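Local coordinates for protein Exo-beta-1,3-glucanase (Streptomyces sp. SirexAA-E, PDB 4PEY) that hydrolyses laminarin and laminarioligosaccharides from their non-reducing ends as a secreted exo-beta-1,3-glucanase of glycoside hydrolase family 55, yielding glucose and laminaribiose, at residues A[174-179]-A[429-434]; A[211-216]-A[490-495]; A[224-229]-A[255-260]. The protein carries 1 engineered substitution. All blocks are in the same frame, centred on the assembly; numbering follows the deposited sequence.

Interaction 1 (A[174-179]-A[429-434]); sequences QWYTRD and LATGLF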
loop_
_atom_site.group_PDB
_atom_site.type_symbol
_atom_site.label_atom_id
_atom_site.label_comp_id
_atom_site.label_asym_id
_atom_site.label_seq_id
_atom_site.Cartn_x
_atom_site.Cartn_y
_atom_site.Cartn_z
ATOM N N GLN A 174 -4.438 5.114 12.623
ATOM C CA GLN A 174 -5.033 3.874 12.169
ATOM C C GLN A 174 -3.917 2.926 11.760
ATOM O O GLN A 174 -2.765 3.348 11.612
ATOM C CB GLN A 174 -6.016 4.129 11.013
ATOM C CG GLN A 174 -5.383 4.572 9.679
ATOM C CD GLN A 174 -5.114 6.070 9.581
ATOM O OE1 GLN A 174 -5.988 6.904 9.858
ATOM N NE2 GLN A 174 -3.905 6.417 9.156
ATOM N N TRP A 175 -4.245 1.650 11.585
ATOM C CA TRP A 175 -3.245 0.664 11.194
ATOM C C TRP A 175 -3.922 -0.600 10.718
ATOM O O TRP A 175 -4.997 -0.937 11.216
ATOM C CB TRP A 175 -2.304 0.335 12.367
ATOM C CG TRP A 175 -0.994 -0.207 11.899
ATOM C CD1 TRP A 175 -0.685 -1.515 11.623
ATOM C CD2 TRP A 175 0.173 0.557 11.584
ATOM N NE1 TRP A 175 0.613 -1.608 11.176
ATOM C CE2 TRP A 175 1.162 -0.351 11.143
ATOM C CE3 TRP A 175 0.487 1.923 11.655
ATOM C CZ2 TRP A 175 2.447 0.063 10.767
ATOM C CZ3 TRP A 175 1.762 2.334 11.279
ATOM C CH2 TRP A 175 2.726 1.405 10.838
ATOM N N TYR A 176 -3.288 -1.294 9.768
ATOM C CA TYR A 176 -3.709 -2.634 9.357
ATOM C C TYR A 176 -2.581 -3.638 9.546
ATOM O O TYR A 176 -1.458 -3.417 9.094
ATOM C CB TYR A 176 -4.175 -2.658 7.893
ATOM C CG TYR A 176 -4.605 -4.039 7.420
ATOM C CD1 TYR A 176 -5.549 -4.782 8.133
ATOM C CD2 TYR A 176 -4.068 -4.602 6.265
ATOM C CE1 TYR A 176 -5.947 -6.042 7.697
ATOM C CE2 TYR A 176 -4.464 -5.862 5.821
ATOM C CZ TYR A 176 -5.402 -6.573 6.537
ATOM O OH TYR A 176 -5.784 -7.817 6.084
ATOM N N THR A 177 -2.893 -4.746 10.209
ATOM C CA THR A 177 -1.948 -5.837 10.404
ATOM C C THR A 177 -2.613 -7.114 9.920
ATOM O O THR A 177 -3.756 -7.392 10.314
ATOM C CB THR A 177 -1.553 -5.997 11.900
ATOM O OG1 THR A 177 -1.131 -4.737 12.434
ATOM C CG2 THR A 177 -0.445 -7.045 12.085
ATOM N N ARG A 178 -1.940 -7.895 9.073
ATOM C CA ARG A 178 -2.500 -9.208 8.731
ATOM C C ARG A 178 -1.496 -10.344 8.813
ATOM O O ARG A 178 -0.291 -10.160 8.613
ATOM C CB ARG A 178 -3.152 -9.214 7.342
ATOM C CG ARG A 178 -2.221 -9.193 6.173
ATOM C CD ARG A 178 -2.874 -9.750 4.869
ATOM N NE ARG A 178 -1.872 -9.710 3.810
ATOM C CZ ARG A 178 -0.876 -10.588 3.685
ATOM N NH1 ARG A 178 -0.780 -11.626 4.512
ATOM N NH2 ARG A 178 0.028 -10.428 2.729
ATOM N N ASP A 179 -2.029 -11.511 9.165
ATOM C CA ASP A 179 -1.328 -12.789 9.062
ATOM C C ASP A 179 0.043 -12.706 9.718
ATOM O O ASP A 179 1.078 -12.896 9.083
ATOM C CB ASP A 179 -1.255 -13.203 7.592
ATOM C CG ASP A 179 -2.636 -13.298 6.968
ATOM O OD1 ASP A 179 -3.608 -13.466 7.737
ATOM O OD2 ASP A 179 -2.764 -13.193 5.733
ATOM N N LEU A 429 -10.962 -9.012 -3.428
ATOM C CA LEU A 429 -10.621 -8.815 -2.022
ATOM C C LEU A 429 -9.567 -7.722 -1.917
ATOM O O LEU A 429 -8.522 -7.803 -2.569
ATOM C CB LEU A 429 -10.089 -10.115 -1.391
ATOM C CG LEU A 429 -9.521 -9.968 0.027
ATOM C CD1 LEU A 429 -10.620 -9.598 1.031
ATOM C CD2 LEU A 429 -8.790 -11.229 0.459
ATOM N N ALA A 430 -9.848 -6.710 -1.100
ATOM C CA ALA A 430 -8.880 -5.661 -0.776
ATOM C C ALA A 430 -8.512 -5.770 0.698
ATOM O O ALA A 430 -9.383 -5.719 1.572
ATOM C CB ALA A 430 -9.444 -4.269 -1.088
ATOM N N THR A 431 -7.225 -5.952 0.968
ATOM C CA THR A 431 -6.719 -5.961 2.336
ATOM C C THR A 431 -5.690 -4.834 2.494
ATOM O O THR A 431 -4.617 -4.871 1.880
ATOM C CB THR A 431 -6.101 -7.342 2.704
ATOM O OG1 THR A 431 -5.121 -7.725 1.726
ATOM C CG2 THR A 431 -7.181 -8.423 2.744
ATOM N N GLY A 432 -6.020 -3.811 3.283
ATOM C CA GLY A 432 -5.124 -2.673 3.433
ATOM C C GLY A 432 -5.275 -1.658 2.311
ATOM O O GLY A 432 -4.332 -1.399 1.559
ATOM N N LEU A 433 -6.464 -1.071 2.213
ATOM C CA LEU A 433 -6.809 -0.171 1.120
ATOM C C LEU A 433 -6.719 1.294 1.561
ATOM O O LEU A 433 -7.441 1.711 2.457
ATOM C CB LEU A 433 -8.218 -0.498 0.620
ATOM C CG LEU A 433 -8.830 0.287 -0.539
ATOM C CD1 LEU A 433 -8.030 0.050 -1.797
ATOM C CD2 LEU A 433 -10.289 -0.137 -0.742
ATOM N N PHE A 434 -5.820 2.059 0.945
ATOM C CA PHE A 434 -5.610 3.466 1.296
ATOM C C PHE A 434 -5.845 4.297 0.038
ATOM O O PHE A 434 -5.095 4.153 -0.927
ATOM C CB PHE A 434 -4.177 3.729 1.791
ATOM C CG PHE A 434 -3.749 2.942 3.014
ATOM C CD1 PHE A 434 -3.476 1.583 2.933
ATOM C CD2 PHE A 434 -3.523 3.595 4.227
ATOM C CE1 PHE A 434 -3.045 0.875 4.044
ATOM C CE2 PHE A 434 -3.073 2.906 5.342
ATOM C CZ PHE A 434 -2.828 1.536 5.253
#
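The backbones come nearest at Tyr176 and Gly432, whose CA atoms are 6.1 Å apart where the extended strand 174-178 faces the corner that the chain turns at 431-432. From that strand Tyr176 carries its CG anti to the backbone N (chi1 179°), which lays the phenol along the corner. Its CD2 rests 3.6 Å from Gly432 CA, and its CE2 leans on the Gly432 N, the ring meeting the peptide at a slant. A CB on Gly432 would press on Tyr176 CD2 and also on the carbonyl O of Thr431, so glycine suits the corner twice over. Further out, Tyr176 OH lies 3.4 Å from Thr431 CB; this is plain packing, and the hydroxyl makes its hydrogen bond to Ser195. One carboxylate joins the two segments: Asp397 OD1 is hydrogen-bonded to Thr431 OG1, and its OD2 pairs with Arg178 NH2. Arg178 NE merely packs, 4.3 Å from Thr431 OG1. Arg178 NH1 makes a salt bridge to Asp179 OD2 at 2.8 Å along a bent path (135°) and another to Glu221. With three carboxylates around it, this buried guanidinium is probably well compensated. Strand 174-178 belongs to the first of two beta-helices and strand 429-436 to the second, so this is the buried seam between side-by-side domains, the twin beta-helix architecture of family 55.

Interaction 2 (A[211-216]-A[490-495]); sequences TTLETT and EGWGMG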
loop_
_atom_site.group_PDB
_atom_site.type_symbol
_atom_site.label_atom_id
_atom_site.label_comp_id
_atom_site.label_asym_id
_atom_site.label_seq_id
_atom_site.Cartn_x
_atom_site.Cartn_y
_atom_site.Cartn_z
ATOM N N THR A 211 -10.899 -3.622 15.302
ATOM C CA THR A 211 -11.650 -4.474 14.390
ATOM C C THR A 211 -10.812 -5.719 14.173
ATOM O O THR A 211 -9.740 -5.636 13.590
ATOM C CB THR A 211 -11.918 -3.773 13.041
ATOM O OG1 THR A 211 -12.726 -2.611 13.264
ATOM C CG2 THR A 211 -12.623 -4.712 12.055
ATOM N N THR A 212 -11.285 -6.864 14.655
ATOM C CA THR A 212 -10.454 -8.060 14.690
ATOM C C THR A 212 -11.137 -9.249 14.030
ATOM O O THR A 212 -12.195 -9.701 14.481
ATOM C CB THR A 212 -10.085 -8.425 16.142
ATOM O OG1 THR A 212 -9.439 -7.301 16.757
ATOM C CG2 THR A 212 -9.166 -9.640 16.184
ATOM N N LEU A 213 -10.507 -9.753 12.974
ATOM C CA LEU A 213 -10.966 -10.936 12.256
ATOM C C LEU A 213 -10.005 -12.090 12.535
ATOM O O LEU A 213 -8.789 -11.919 12.461
ATOM C CB LEU A 213 -11.057 -10.660 10.753
ATOM C CG LEU A 213 -12.111 -9.678 10.223
ATOM C CD1 LEU A 213 -11.906 -8.246 10.699
ATOM C CD2 LEU A 213 -12.086 -9.694 8.713
ATOM N N GLU A 214 -10.546 -13.263 12.857
ATOM C CA GLU A 214 -9.714 -14.410 13.217
ATOM C C GLU A 214 -8.771 -14.836 12.084
ATOM O O GLU A 214 -7.618 -15.204 12.330
ATOM C CB GLU A 214 -10.606 -15.582 13.631
ATOM C CG GLU A 214 -9.857 -16.851 14.024
ATOM C CD GLU A 214 -9.289 -16.798 15.434
ATOM O OE1 GLU A 214 -9.574 -15.821 16.159
ATOM O OE2 GLU A 214 -8.561 -17.745 15.819
ATOM N N THR A 215 -9.262 -14.780 10.849
ATOM C CA THR A 215 -8.458 -15.141 9.684
ATOM C C THR A 215 -8.617 -14.134 8.550
ATOM O O THR A 215 -9.574 -13.353 8.522
ATOM C CB THR A 215 -8.827 -16.539 9.130
ATOM O OG1 THR A 215 -10.191 -16.543 8.678
ATOM C CG2 THR A 215 -8.631 -17.617 10.188
ATOM N N THR A 216 -7.676 -14.171 7.610
ATOM C CA THR A 216 -7.787 -13.431 6.358
ATOM C C THR A 216 -8.360 -14.381 5.301
ATOM O O THR A 216 -7.812 -15.464 5.102
ATOM C CB THR A 216 -6.422 -12.882 5.914
ATOM O OG1 THR A 216 -5.793 -12.196 7.012
ATOM C CG2 THR A 216 -6.580 -11.930 4.729
ATOM N N GLU A 490 -19.039 -6.806 1.585
ATOM C CA GLU A 490 -18.765 -6.704 3.013
ATOM C C GLU A 490 -17.464 -5.958 3.271
ATOM O O GLU A 490 -16.448 -6.210 2.621
ATOM C CB GLU A 490 -18.743 -8.099 3.655
ATOM C CG GLU A 490 -18.904 -8.080 5.167
ATOM C CD GLU A 490 -19.327 -9.424 5.740
ATOM O OE1 GLU A 490 -19.259 -10.448 5.015
ATOM O OE2 GLU A 490 -19.723 -9.452 6.929
ATOM N N GLY A 491 -17.511 -5.017 4.208
ATOM C CA GLY A 491 -16.333 -4.252 4.580
ATOM C C GLY A 491 -16.157 -4.164 6.084
ATOM O O GLY A 491 -17.139 -4.138 6.835
ATOM N N TRP A 492 -14.897 -4.118 6.514
ATOM C CA TRP A 492 -14.525 -4.080 7.930
ATOM C C TRP A 492 -13.466 -3.011 8.209
ATOM O O TRP A 492 -12.418 -3.008 7.553
ATOM C CB TRP A 492 -13.929 -5.414 8.389
ATOM C CG TRP A 492 -14.782 -6.652 8.403
ATOM C CD1 TRP A 492 -15.382 -7.219 9.498
ATOM C CD2 TRP A 492 -15.039 -7.542 7.304
ATOM N NE1 TRP A 492 -16.016 -8.382 9.142
ATOM C CE2 TRP A 492 -15.824 -8.607 7.803
ATOM C CE3 TRP A 492 -14.688 -7.536 5.951
ATOM C CZ2 TRP A 492 -16.270 -9.653 6.992
ATOM C CZ3 TRP A 492 -15.134 -8.575 5.142
ATOM C CH2 TRP A 492 -15.915 -9.623 5.668
ATOM N N GLY A 493 -13.700 -2.153 9.206
ATOM C CA GLY A 493 -12.660 -1.264 9.712
ATOM C C GLY A 493 -12.309 -0.163 8.727
ATOM O O GLY A 493 -11.212 -0.146 8.153
ATOM N N MET A 494 -13.234 0.775 8.541
ATOM C CA MET A 494 -13.134 1.717 7.429
ATOM C C MET A 494 -13.381 3.144 7.878
ATOM O O MET A 494 -14.380 3.424 8.539
ATOM C CB MET A 494 -14.137 1.341 6.333
ATOM C CG MET A 494 -14.114 -0.142 5.969
ATOM S SD MET A 494 -15.365 -0.619 4.771
ATOM C CE MET A 494 -14.699 0.111 3.315
ATOM N N GLY A 495 -12.481 4.046 7.490
ATOM C CA GLY A 495 -12.581 5.442 7.890
ATOM C C GLY A 495 -12.348 6.429 6.765
ATOM O O GLY A 495 -11.496 6.206 5.896
#
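The indole of Trp492 has Leu213 over the middle of one face and Glu490 CG near the rim of the other. Leu213 CD2 sits 3.9 Å from the centroid of the Trp492 five-membered ring and just 8° off its normal, a CH-pi contact squarely over the face. Glu490 comes from the same strand as the tryptophan. The indole is also stacked with the ring of His523. The second branch of the leucine works beside the first: Leu213 CD1 is 3.8 Å from Trp492 CD1, so the two methyls span the pyrrole from its CD1 side to the ring fusion. Both side chains set CG opposite their own carbonyl carbon (chi1 -68° for Leu213, -65° for Trp492), which brings the isobutyl group and the indole together from facing strands.

Beside this pair, Thr211 meets the backbone corner. Its CG2 packs 4.0 Å from Trp492 CB, and its OG1 lies 3.8 Å from Gly493 CA while hydrogen-bonding to Asp524. The CA atoms of Thr211 and Gly493 are 5.8 Å apart, close enough that a CB on the glycine would crowd Thr211 CB. Replacing Trp492 with an alanine would probably leave both Leu213 methyls without the ring face they rest on and deprive His523 of its stacking partner.

Around the contact, strand 210-220 runs beside strand 191-198 in the first beta-helix, Thr211 touching Thr193 and Leu213 touching Ser195. Across the seam, strand 489-498 lies between strands 450-458 and 520-529 of the second beta-helix; Ile453 from the former packs against both Leu213 and Trp492.

Interaction 3 (A[224-229]-A[255-260]); sequences FLYLDG and GESLPL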
loop_
_atom_site.group_PDB
_atom_site.type_symbol
_atom_site.label_atom_id
_atom_site.label_comp_id
_atom_site.label_asym_id
_atom_site.label_seq_id
_atom_site.Cartn_x
_atom_site.Cartn_y
_atom_site.Cartn_z
ATOM N N PHE A 224 9.576 -12.062 -3.363
ATOM C CA PHE A 224 10.754 -11.291 -2.972
ATOM C C PHE A 224 12.035 -11.926 -3.507
ATOM O O PHE A 224 12.125 -13.152 -3.699
ATOM C CB PHE A 224 10.832 -11.141 -1.443
ATOM C CG PHE A 224 10.876 -12.454 -0.708
ATOM C CD1 PHE A 224 12.093 -13.032 -0.362
ATOM C CD2 PHE A 224 9.704 -13.121 -0.376
ATOM C CE1 PHE A 224 12.142 -14.250 0.309
ATOM C CE2 PHE A 224 9.744 -14.347 0.288
ATOM C CZ PHE A 224 10.965 -14.910 0.630
ATOM N N LEU A 225 13.014 -11.066 -3.764
ATOM C CA LEU A 225 14.338 -11.477 -4.192
ATOM C C LEU A 225 15.102 -12.127 -3.042
ATOM O O LEU A 225 15.068 -11.636 -1.913
ATOM C CB LEU A 225 15.114 -10.264 -4.714
ATOM C CG LEU A 225 16.474 -10.518 -5.364
ATOM C CD1 LEU A 225 16.293 -11.233 -6.714
ATOM C CD2 LEU A 225 17.242 -9.199 -5.535
ATOM N N TYR A 226 15.798 -13.225 -3.315
ATOM C CA TYR A 226 16.667 -13.796 -2.293
ATOM C C TYR A 226 17.824 -14.535 -2.934
ATOM O O TYR A 226 17.888 -14.671 -4.161
ATOM C CB TYR A 226 15.881 -14.723 -1.349
ATOM C CG TYR A 226 15.608 -16.117 -1.883
ATOM C CD1 TYR A 226 14.650 -16.340 -2.871
ATOM C CD2 TYR A 226 16.286 -17.218 -1.371
ATOM C CE1 TYR A 226 14.395 -17.618 -3.343
ATOM C CE2 TYR A 226 16.036 -18.496 -1.835
ATOM C CZ TYR A 226 15.091 -18.692 -2.823
ATOM O OH TYR A 226 14.839 -19.965 -3.291
ATOM N N LEU A 227 18.752 -14.975 -2.096
ATOM C CA LEU A 227 19.896 -15.764 -2.535
ATOM C C LEU A 227 19.746 -17.219 -2.141
ATOM O O LEU A 227 19.599 -17.535 -0.964
ATOM C CB LEU A 227 21.186 -15.203 -1.942
ATOM C CG LEU A 227 21.796 -14.017 -2.678
ATOM C CD1 LEU A 227 22.885 -13.378 -1.828
ATOM C CD2 LEU A 227 22.348 -14.476 -4.024
ATOM N N ASP A 228 19.773 -18.097 -3.136
ATOM C CA ASP A 228 19.844 -19.533 -2.908
ATOM C C ASP A 228 21.293 -19.936 -3.140
ATOM O O ASP A 228 21.720 -20.113 -4.280
ATOM C CB ASP A 228 18.885 -20.276 -3.841
ATOM C CG ASP A 228 18.769 -21.751 -3.519
ATOM O OD1 ASP A 228 19.187 -22.168 -2.418
ATOM O OD2 ASP A 228 18.242 -22.493 -4.375
ATOM N N GLY A 229 22.055 -20.042 -2.056
ATOM C CA GLY A 229 23.496 -20.152 -2.162
ATOM C C GLY A 229 24.047 -18.859 -2.739
ATOM O O GLY A 229 23.911 -17.790 -2.137
ATOM N N GLY A 255 5.846 -22.681 -1.663
ATOM C CA GLY A 255 6.016 -21.812 -2.816
ATOM C C GLY A 255 7.021 -22.307 -3.849
ATOM O O GLY A 255 7.546 -23.414 -3.743
ATOM N N GLU A 256 7.278 -21.474 -4.854
ATOM C CA GLU A 256 8.163 -21.801 -5.973
ATOM C C GLU A 256 9.300 -20.788 -6.034
ATOM O O GLU A 256 9.102 -19.630 -5.692
ATOM C CB GLU A 256 7.371 -21.798 -7.293
ATOM C CG GLU A 256 8.125 -22.277 -8.527
ATOM C CD GLU A 256 7.396 -21.947 -9.831
ATOM O OE1 GLU A 256 6.327 -21.299 -9.778
ATOM O OE2 GLU A 256 7.892 -22.340 -10.910
ATOM N N SER A 257 10.487 -21.216 -6.454
ATOM C CA SER A 257 11.591 -20.283 -6.673
ATOM C C SER A 257 11.878 -20.122 -8.159
ATOM O O SER A 257 12.051 -21.113 -8.882
ATOM C CB SER A 257 12.856 -20.747 -5.948
ATOM O OG SER A 257 12.697 -20.663 -4.542
ATOM N N LEU A 258 11.920 -18.873 -8.612
ATOM C CA LEU A 258 12.235 -18.561 -10.004
ATOM C C LEU A 258 13.655 -18.018 -10.117
ATOM O O LEU A 258 13.977 -17.016 -9.488
ATOM C CB LEU A 258 11.254 -17.531 -10.560
ATOM C CG LEU A 258 9.775 -17.910 -10.582
ATOM C CD1 LEU A 258 8.927 -16.700 -10.939
ATOM C CD2 LEU A 258 9.545 -19.051 -11.573
ATOM N N PRO A 259 14.510 -18.675 -10.913
ATOM C CA PRO A 259 15.863 -18.138 -11.119
ATOM C C PRO A 259 15.855 -16.747 -11.753
ATOM O O PRO A 259 14.970 -16.444 -12.563
ATOM C CB PRO A 259 16.506 -19.155 -12.071
ATOM C CG PRO A 259 15.708 -20.413 -11.886
ATOM C CD PRO A 259 14.304 -19.951 -11.618
ATOM N N LEU A 260 16.837 -15.922 -11.394
ATOM C CA LEU A 260 16.952 -14.574 -11.935
ATOM C C LEU A 260 17.049 -14.566 -13.462
ATOM O O LEU A 260 16.629 -13.599 -14.103
ATOM C CB LEU A 260 18.165 -13.861 -11.329
ATOM C CG LEU A 260 18.359 -12.390 -11.707
ATOM C CD1 LEU A 260 17.212 -11.550 -11.171
ATOM C CD2 LEU A 260 19.694 -11.867 -11.191
#
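Tyr226 and Ser257 make the one close touch here, a short hydrogen bond of 2.6 Å between Tyr226 OH and Ser257 OG, in which either hydroxyl could be the donor. The serine oxygen lies at the edge of the phenol, near its plane, and the angle CZ-OH-OG is about 125°, a direction suited to a phenolic hydroxyl. Tyr226 gets there by tucking CG between its backbone N and carbonyl carbon (chi1 80°), which swings the ring over the intervening strand 231-243, where it is buried against Lys233 and Phe235. Ser257 packs on Phe235 as well, but from a partly exposed position, and Gly255 and Glu256 before it lie on the solvent side, Glu256 pointing away.

Elsewhere the two segments hardly meet. Leu225 CD1 and Leu260 CD1, the latter just past its strand, come no nearer than 4.6 Å, and Asp228 turns to a salt bridge with Lys233. Both strands pair antiparallel with strand 231-243, one along each edge, and the cohesion of this three-stranded antiparallel arrangement is probably owed mostly to that backbone pairing. A single neutral bond spanning the middle strand adds a local, directional link between the outer two, without any charge to be balanced.

How the interactions relate
Interactions 1 and 2 sit side by side on the seam between the two beta-helices, their centres about 8 Å apart, and Asp179 OD1 probably hydrogen-bonds Thr216 OG1 at 2.6 Å to join them. Along the chain their segments alternate: two neighbouring stretches of the first domain meet two of the second in the same order. Side chains of both contacts reach strand 450-458, which also carries Ala458, the engineered replacement of the probable proton donor. Interaction 3 is nested inside both loops, centred about 26 Å from interaction 1 and 33 Å from interaction 2. It touches neither, nearest atoms being about 11 and 17 Å away, and ties strands near the passage between domains.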